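Putative mandelate racemase (Bordetella bronchiseptica, PDB 3OZY) is of unknown function but, as an enolase superfamily member that binds magnesium, probably acts on an acid sugar such as the m-xylarate it was crystallised with. Local coordinates at residues R22-G26 and A27-L31; G237-I240 and L241-G245; I365-D368 and F369-A372. All coordinates share one frame; numbering follows the deposited sequence.

Contact 1: R22-G26 and A27-L31; sequences RVESG and AGLKL. With ACY (acetic acid), chain I.
R22 and L31 meet at the open end of a short beta hairpin, strands 24-25 and 28-29 joined by a type I turn from S25 to G28, within the N-terminal domain. S25 lies about 7 Å from a bound magnesium ion, consistent with the "20s loop" that closes over the barrel active site in enolase superfamily members. The methyl CD2 of L31 sits over the centre of one face of the R22 guanidinium, 3.6 Å from R22 CZ. Water 1, in the plane of that group at its edge, bridges R22 NE and L31 O between the hairpin's two arms, beyond its strands. V23 ties the arms through its backbone: K30 N donates to V23 O at 2.9 Å, almost straight at 173°. V23 CG2 also lies beside the K30 chain, 3.8 Å from K30 CE. E24 forms a non-hydrogen-bonded pair with L29, their side chains crossing nearly at right angles; the E24 carboxylate reaches on to H385. S25 and G28 are the hydrogen-bonded pair: G28 N donates to S25 O at 2.9 Å from well above the carbonyl plane, while the return bond from S25 N to G28 O is weak. The chi1 of 67° puts S25 OG between its own N and carbonyl carbon, where it accepts from A27 N. G26 and A27 are the turn's two central residues. An acetate, probably from the crystallisation liquor, lies against S25, A27 and K30, also held by Y147 and K173. S25 OG donates to acetate O and K30 NZ to acetate OXT, each at 2.7 Å; water 2 bonds S25 OG, G28 O and K30 NZ.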
loop_
_atom_site.group_PDB
_atom_site.type_symbol
_atom_site.label_atom_id
_atom_site.label_comp_id
_atom_site.label_asym_id
_atom_site.label_seq_id
_atom_site.Cartn_x
_atom_site.Cartn_y
_atom_site.Cartn_z
ATOM N N ARG A 22 13.004 12.031 23.207
ATOM C CA ARG A 22 12.809 11.657 21.814
ATOM C C ARG A 22 13.884 10.649 21.474
ATOM O O ARG A 22 15.038 10.781 21.904
ATOM C CB ARG A 22 12.972 12.857 20.897
ATOM C CG ARG A 22 11.959 13.943 21.076
ATOM C CD ARG A 22 12.427 15.135 20.281
ATOM N NE ARG A 22 11.368 16.110 20.112
ATOM C CZ ARG A 22 11.489 17.201 19.368
ATOM N NH1 ARG A 22 10.457 18.027 19.257
ATOM N NH2 ARG A 22 12.636 17.460 18.742
ATOM N N VAL A 23 13.516 9.631 20.703
ATOM C CA VAL A 23 14.501 8.671 20.220
ATOM C C VAL A 23 14.444 8.596 18.699
ATOM O O VAL A 23 13.420 8.940 18.093
ATOM C CB VAL A 23 14.310 7.266 20.842
ATOM C CG1 VAL A 23 14.616 7.291 22.348
ATOM C CG2 VAL A 23 12.913 6.719 20.563
ATOM N N GLU A 24 15.555 8.188 18.091
ATOM C CA GLU A 24 15.632 8.067 16.643
ATOM C C GLU A 24 16.071 6.665 16.241
ATOM O O GLU A 24 16.946 6.064 16.868
ATOM C CB GLU A 24 16.610 9.100 16.060
ATOM C CG GLU A 24 16.563 9.190 14.527
ATOM C CD GLU A 24 17.325 10.390 13.962
ATOM O OE1 GLU A 24 17.861 11.194 14.746
ATOM O OE2 GLU A 24 17.376 10.529 12.722
ATOM N N SER A 25 15.436 6.173 15.176
ATOM C CA SER A 25 15.811 4.942 14.496
ATOM C C SER A 25 15.705 5.220 13.006
ATOM O O SER A 25 15.451 6.353 12.585
ATOM C CB SER A 25 14.849 3.820 14.859
ATOM O OG SER A 25 13.554 4.083 14.340
ATOM N N GLY A 26 15.855 4.182 12.195
ATOM C CA GLY A 26 15.690 4.354 10.763
ATOM C C GLY A 26 14.318 4.881 10.372
ATOM O O GLY A 26 14.155 5.415 9.272
ATOM N N ALA A 27 13.330 4.716 11.247
ATOM C CA ALA A 27 11.985 5.212 10.978
ATOM C C ALA A 27 11.852 6.720 11.177
ATOM O O ALA A 27 10.840 7.298 10.777
ATOM C CB ALA A 27 10.971 4.493 11.839
ATOM N N GLY A 28 12.847 7.344 11.808
ATOM C CA GLY A 28 12.825 8.780 12.064
ATOM C C GLY A 28 12.907 9.140 13.543
ATOM O O GLY A 28 12.895 8.273 14.417
ATOM N N LEU A 29 12.992 10.437 13.814
ATOM C CA LEU A 29 13.054 10.959 15.184
ATOM C C LEU A 29 11.635 11.159 15.725
ATOM O O LEU A 29 10.843 11.883 15.127
ATOM C CB LEU A 29 13.793 12.295 15.173
ATOM C CG LEU A 29 13.850 13.067 16.495
ATOM C CD1 LEU A 29 14.746 12.326 17.472
ATOM C CD2 LEU A 29 14.358 14.502 16.261
ATOM N N LYS A 30 11.293 10.512 16.836
ATOM C CA LYS A 30 9.944 10.641 17.383
ATOM C C LYS A 30 9.697 12.046 17.926
ATOM O O LYS A 30 10.586 12.652 18.529
ATOM C CB LYS A 30 9.699 9.601 18.471
ATOM C CG LYS A 30 9.947 8.180 17.989
ATOM C CD LYS A 30 9.363 7.167 18.951
ATOM C CE LYS A 30 9.785 5.752 18.565
ATOM N NZ LYS A 30 9.364 5.447 17.158
ATOM N N LEU A 31 8.490 12.556 17.692
ATOM C CA LEU A 31 8.109 13.909 18.091
ATOM C C LEU A 31 6.898 13.921 19.022
ATOM O O LEU A 31 6.903 14.599 20.055
ATOM C CB LEU A 31 7.835 14.759 16.845
ATOM C CG LEU A 31 8.991 14.864 15.840
ATOM C CD1 LEU A 31 8.548 15.581 14.559
ATOM C CD2 LEU A 31 10.225 15.528 16.456
HETATM C C ACY I . 10.580 2.788 15.491
HETATM O O ACY I . 11.654 2.355 15.038
HETATM O OXT ACY I . 10.389 3.022 16.703
HETATM C CH3 ACY I . 9.449 3.067 14.545
HETATM O O HOH W 1 8.933 15.944 21.227
HETATM O O HOH W 2 11.684 6.087 15.583
#

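Contact 2: G237-I240 and L241-G245; sequences GHRI and LRAQG
Q244 reaches back to I240 across the C-terminal part of helix 235-242 and the type I turn R242-G245 that follows on; the helix links strands 225-227 and 249-252 in a beta-alpha-beta unit of the barrel. From CB, CG lies beside the backbone N (chi1 -57°) and the bend at chi2 (-49°) turns the amide back toward I240. Q244 CG comes within 3.5 Å of I240 O, and CD lies 3.7 Å from the same oxygen. At the tip, NE2 donates to I240 O at 2.9 Å, nearly straight at 172°. The oxygen lies in the Q244 amide plane, while the donor is tilted from the carbonyl plane of I240. The side-chain amide thus supplies I240 O with the bond an i+4 helical N-H, that of Q244, would have given; Q244 N turns instead to L241 O. Before it, L241, R242 and A243 make regular bonds to G237, H238 and R239, and G245, with positive phi, departs from helical angles. L241 packs on A211 and L212 of helix 208-220 and on I250, and the R242 guanidinium pairs with D272. Alongside Q244, pointing the same way, I240 brings its CG2 to 4.1 Å from Q244 NE2.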
loop_
_atom_site.group_PDB
_atom_site.type_symbol
_atom_site.label_atom_id
_atom_site.label_comp_id
_atom_site.label_asym_id
_atom_site.label_seq_id
_atom_site.Cartn_x
_atom_site.Cartn_y
_atom_site.Cartn_z
ATOM N N GLY A 237 17.099 -10.427 -0.943
ATOM C CA GLY A 237 18.123 -10.088 0.032
ATOM C C GLY A 237 17.920 -10.805 1.352
ATOM O O GLY A 237 18.886 -11.230 1.996
ATOM N N HIS A 238 16.666 -10.935 1.774
ATOM C CA HIS A 238 16.375 -11.627 3.024
ATOM C C HIS A 238 16.684 -13.117 2.887
ATOM O O HIS A 238 17.187 -13.751 3.819
ATOM C CB HIS A 238 14.911 -11.405 3.427
ATOM C CG HIS A 238 14.600 -10.012 3.899
ATOM N ND1 HIS A 238 14.383 -8.959 3.035
ATOM C CD2 HIS A 238 14.428 -9.510 5.148
ATOM C CE1 HIS A 238 14.105 -7.867 3.730
ATOM N NE2 HIS A 238 14.119 -8.176 5.015
ATOM N N ARG A 239 16.393 -13.685 1.715
ATOM C CA ARG A 239 16.759 -15.074 1.467
ATOM C C ARG A 239 18.273 -15.256 1.581
ATOM O O ARG A 239 18.744 -16.220 2.185
ATOM C CB ARG A 239 16.274 -15.557 0.097
ATOM C CG ARG A 239 16.546 -17.056 -0.118
ATOM C CD ARG A 239 16.440 -17.466 -1.591
ATOM N NE ARG A 239 17.522 -16.899 -2.383
ATOM C CZ ARG A 239 18.790 -17.298 -2.319
ATOM N NH1 ARG A 239 19.149 -18.283 -1.499
ATOM N NH2 ARG A 239 19.705 -16.706 -3.077
ATOM N N ILE A 240 19.030 -14.325 1.008
ATOM C CA ILE A 240 20.486 -14.397 1.071
ATOM C C ILE A 240 20.970 -14.411 2.523
ATOM O O ILE A 240 21.850 -15.198 2.889
ATOM C CB ILE A 240 21.117 -13.242 0.277
ATOM C CG1 ILE A 240 20.847 -13.450 -1.218
ATOM C CG2 ILE A 240 22.625 -13.156 0.545
ATOM C CD1 ILE A 240 21.143 -12.250 -2.093
ATOM N N LEU A 241 20.391 -13.559 3.360
ATOM C CA LEU A 241 20.771 -13.530 4.774
ATOM C C LEU A 241 20.434 -14.848 5.469
ATOM O O LEU A 241 21.249 -15.412 6.194
ATOM C CB LEU A 241 20.090 -12.370 5.499
ATOM C CG LEU A 241 20.503 -10.973 5.049
ATOM C CD1 LEU A 241 19.617 -9.912 5.700
ATOM C CD2 LEU A 241 21.970 -10.736 5.387
ATOM N N ARG A 242 19.229 -15.342 5.228
ATOM C CA ARG A 242 18.806 -16.587 5.835
ATOM C C ARG A 242 19.646 -17.774 5.350
ATOM O O ARG A 242 19.931 -18.700 6.117
ATOM C CB ARG A 242 17.321 -16.787 5.554
ATOM C CG ARG A 242 16.717 -17.919 6.287
ATOM C CD ARG A 242 15.217 -17.809 6.262
ATOM N NE ARG A 242 14.685 -19.024 6.839
ATOM C CZ ARG A 242 14.435 -20.127 6.146
ATOM N NH1 ARG A 242 14.638 -20.153 4.833
ATOM N NH2 ARG A 242 13.964 -21.201 6.764
ATOM N N ALA A 243 20.056 -17.736 4.084
ATOM C CA ALA A 243 20.853 -18.804 3.490
ATOM C C ALA A 243 22.233 -18.942 4.127
ATOM O O ALA A 243 22.943 -19.919 3.874
ATOM C CB ALA A 243 20.987 -18.579 1.986
ATOM N N GLN A 244 22.638 -17.976 4.949
ATOM C CA GLN A 244 23.928 -18.100 5.618
ATOM C C GLN A 244 23.890 -19.164 6.713
ATOM O O GLN A 244 24.934 -19.582 7.206
ATOM C CB GLN A 244 24.406 -16.752 6.171
ATOM C CG GLN A 244 24.505 -15.661 5.097
ATOM C CD GLN A 244 25.255 -16.120 3.851
ATOM O OE1 GLN A 244 26.416 -16.523 3.930
ATOM N NE2 GLN A 244 24.595 -16.060 2.695
ATOM N N GLY A 245 22.689 -19.596 7.087
ATOM C CA GLY A 245 22.531 -20.704 8.016
ATOM C C GLY A 245 22.978 -20.420 9.437
ATOM O O GLY A 245 23.403 -21.327 10.150
#

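Contact 3: I365-D368 and F369-A372; sequences IDWD and FVAA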
loop_
_atom_site.group_PDB
_atom_site.type_symbol
_atom_site.label_atom_id
_atom_site.label_comp_id
_atom_site.label_asym_id
_atom_site.label_seq_id
_atom_site.Cartn_x
_atom_site.Cartn_y
_atom_site.Cartn_z
ATOM N N ILE A 365 -11.206 2.145 28.782
ATOM C CA ILE A 365 -10.624 3.378 28.251
ATOM C C ILE A 365 -10.914 4.545 29.195
ATOM O O ILE A 365 -12.037 4.686 29.692
ATOM C CB ILE A 365 -11.216 3.734 26.870
ATOM C CG1 ILE A 365 -10.842 2.684 25.815
ATOM C CG2 ILE A 365 -10.774 5.131 26.437
ATOM C CD1 ILE A 365 -9.364 2.614 25.507
ATOM N N ASP A 366 -9.911 5.387 29.431
ATOM C CA ASP A 366 -10.122 6.628 30.181
ATOM C C ASP A 366 -10.582 7.684 29.188
ATOM O O ASP A 366 -9.768 8.308 28.503
ATOM C CB ASP A 366 -8.837 7.072 30.884
ATOM C CG ASP A 366 -9.021 8.333 31.723
ATOM O OD1 ASP A 366 -9.990 9.086 31.494
ATOM O OD2 ASP A 366 -8.173 8.579 32.604
ATOM N N TRP A 367 -11.893 7.881 29.107
ATOM C CA TRP A 367 -12.452 8.795 28.121
ATOM C C TRP A 367 -12.158 10.262 28.436
ATOM O O TRP A 367 -12.185 11.107 27.546
ATOM C CB TRP A 367 -13.945 8.528 27.916
ATOM C CG TRP A 367 -14.194 7.206 27.228
ATOM C CD1 TRP A 367 -14.551 6.028 27.817
ATOM C CD2 TRP A 367 -14.076 6.933 25.824
ATOM N NE1 TRP A 367 -14.674 5.041 26.866
ATOM C CE2 TRP A 367 -14.387 5.570 25.636
ATOM C CE3 TRP A 367 -13.737 7.708 24.710
ATOM C CZ2 TRP A 367 -14.375 4.967 24.380
ATOM C CZ3 TRP A 367 -13.730 7.109 23.461
ATOM C CH2 TRP A 367 -14.049 5.751 23.308
ATOM N N ASP A 368 -11.849 10.560 29.695
ATOM C CA ASP A 368 -11.413 11.907 30.039
ATOM C C ASP A 368 -10.035 12.167 29.429
ATOM O O ASP A 368 -9.778 13.241 28.882
ATOM C CB ASP A 368 -11.389 12.108 31.558
ATOM C CG ASP A 368 -12.775 12.046 32.177
ATOM O OD1 ASP A 368 -13.754 12.405 31.492
ATOM O OD2 ASP A 368 -12.881 11.641 33.352
ATOM N N PHE A 369 -9.149 11.178 29.516
ATOM C CA PHE A 369 -7.846 11.289 28.874
ATOM C C PHE A 369 -8.021 11.490 27.364
ATOM O O PHE A 369 -7.397 12.367 26.775
ATOM C CB PHE A 369 -6.979 10.063 29.177
ATOM C CG PHE A 369 -5.693 10.030 28.406
ATOM C CD1 PHE A 369 -4.545 10.605 28.922
ATOM C CD2 PHE A 369 -5.639 9.439 27.151
ATOM C CE1 PHE A 369 -3.364 10.587 28.206
ATOM C CE2 PHE A 369 -4.456 9.426 26.427
ATOM C CZ PHE A 369 -3.322 9.996 26.957
ATOM N N VAL A 370 -8.887 10.691 26.746
ATOM C CA VAL A 370 -9.158 10.821 25.316
ATOM C C VAL A 370 -9.591 12.243 24.968
ATOM O O VAL A 370 -9.037 12.875 24.072
ATOM C CB VAL A 370 -10.232 9.809 24.855
ATOM C CG1 VAL A 370 -10.651 10.076 23.415
ATOM C CG2 VAL A 370 -9.708 8.381 25.014
ATOM N N ALA A 371 -10.575 12.752 25.704
ATOM C CA ALA A 371 -11.100 14.086 25.433
ATOM C C ALA A 371 -10.030 15.173 25.569
ATOM O O ALA A 371 -10.063 16.175 24.855
ATOM C CB ALA A 371 -12.284 14.381 26.341
ATOM N N ALA A 372 -9.078 14.965 26.476
ATOM C CA ALA A 372 -8.042 15.967 26.742
ATOM C C ALA A 372 -6.839 15.903 25.799
ATOM O O ALA A 372 -5.942 16.736 25.888
ATOM C CB ALA A 372 -7.569 15.875 28.190
#
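D366 and F369 cross at about a right angle at the start of helix 367-372, where D366 is the N-cap. With CG anti to the backbone N (chi1 -178°), the D366 carboxylate swings over the first turn, and OD1 accepts from F369 N at 3.0 Å. The donor approaches from above the carboxylate plane, 71° out of it. D368 N also points at OD1, but at a poor angle that makes this second bond weak. One oxygen therefore receives two N-H groups of the first helical turn, and its negative charge is placed where it would be expected to interact favourably with the helix dipole. F369 CB rests 3.7 Å from D366 CG. The F369 ring, its plane 54° from that of the carboxylate, leads away and stacks with H373.

A second, apolar cluster is made by I365, W367 and V370. I365 CG2 lies over the centre of one face of the W367 indole, 3.7 Å above its plane, a CH-pi type of approach. The same methyl meets V370 CG2, also at 3.7 Å, as the two side chains pass at a slant. W367 and V370 run side by side, pointing the same way, with ring atom W367 CE3 4.1 Å from V370 CB. Backbone bonds from V370 N, A371 N and A372 N to the carbonyls of D366, W367 and D368 continue the helix, the last of them more bent.

This short C-terminal helix packs on the N-terminal domain's antiparallel sheet. W367 and V370 rest on L37 of strand 32-42, V370 also on L13 and F369 on T15 of strand 5-16, while L341 of a neighbouring loop packs against F369 and V370.

How the contacts relate
All three contacts are local and partly buried, and none touches another; contacts 2 and 3 lie on opposite sides of the chain's centre, about 46 Å apart between centres. Contact 1, a hairpin, is nearest the centre of the chain and has no exposed residue; there S25 and K30 face a small anion and water. Contacts 2 and 3 mix buried side chains with exposed ones. They lie on separate helices and are chemically complementary: at 365-372 a carboxylate accepts N-H groups at the helix start, whereas at 237-245 a side-chain amide donates to a carbonyl in the C-terminal part of the helix. Contact 2 belongs to the barrel, while contact 3 leans on the N-terminal sheet.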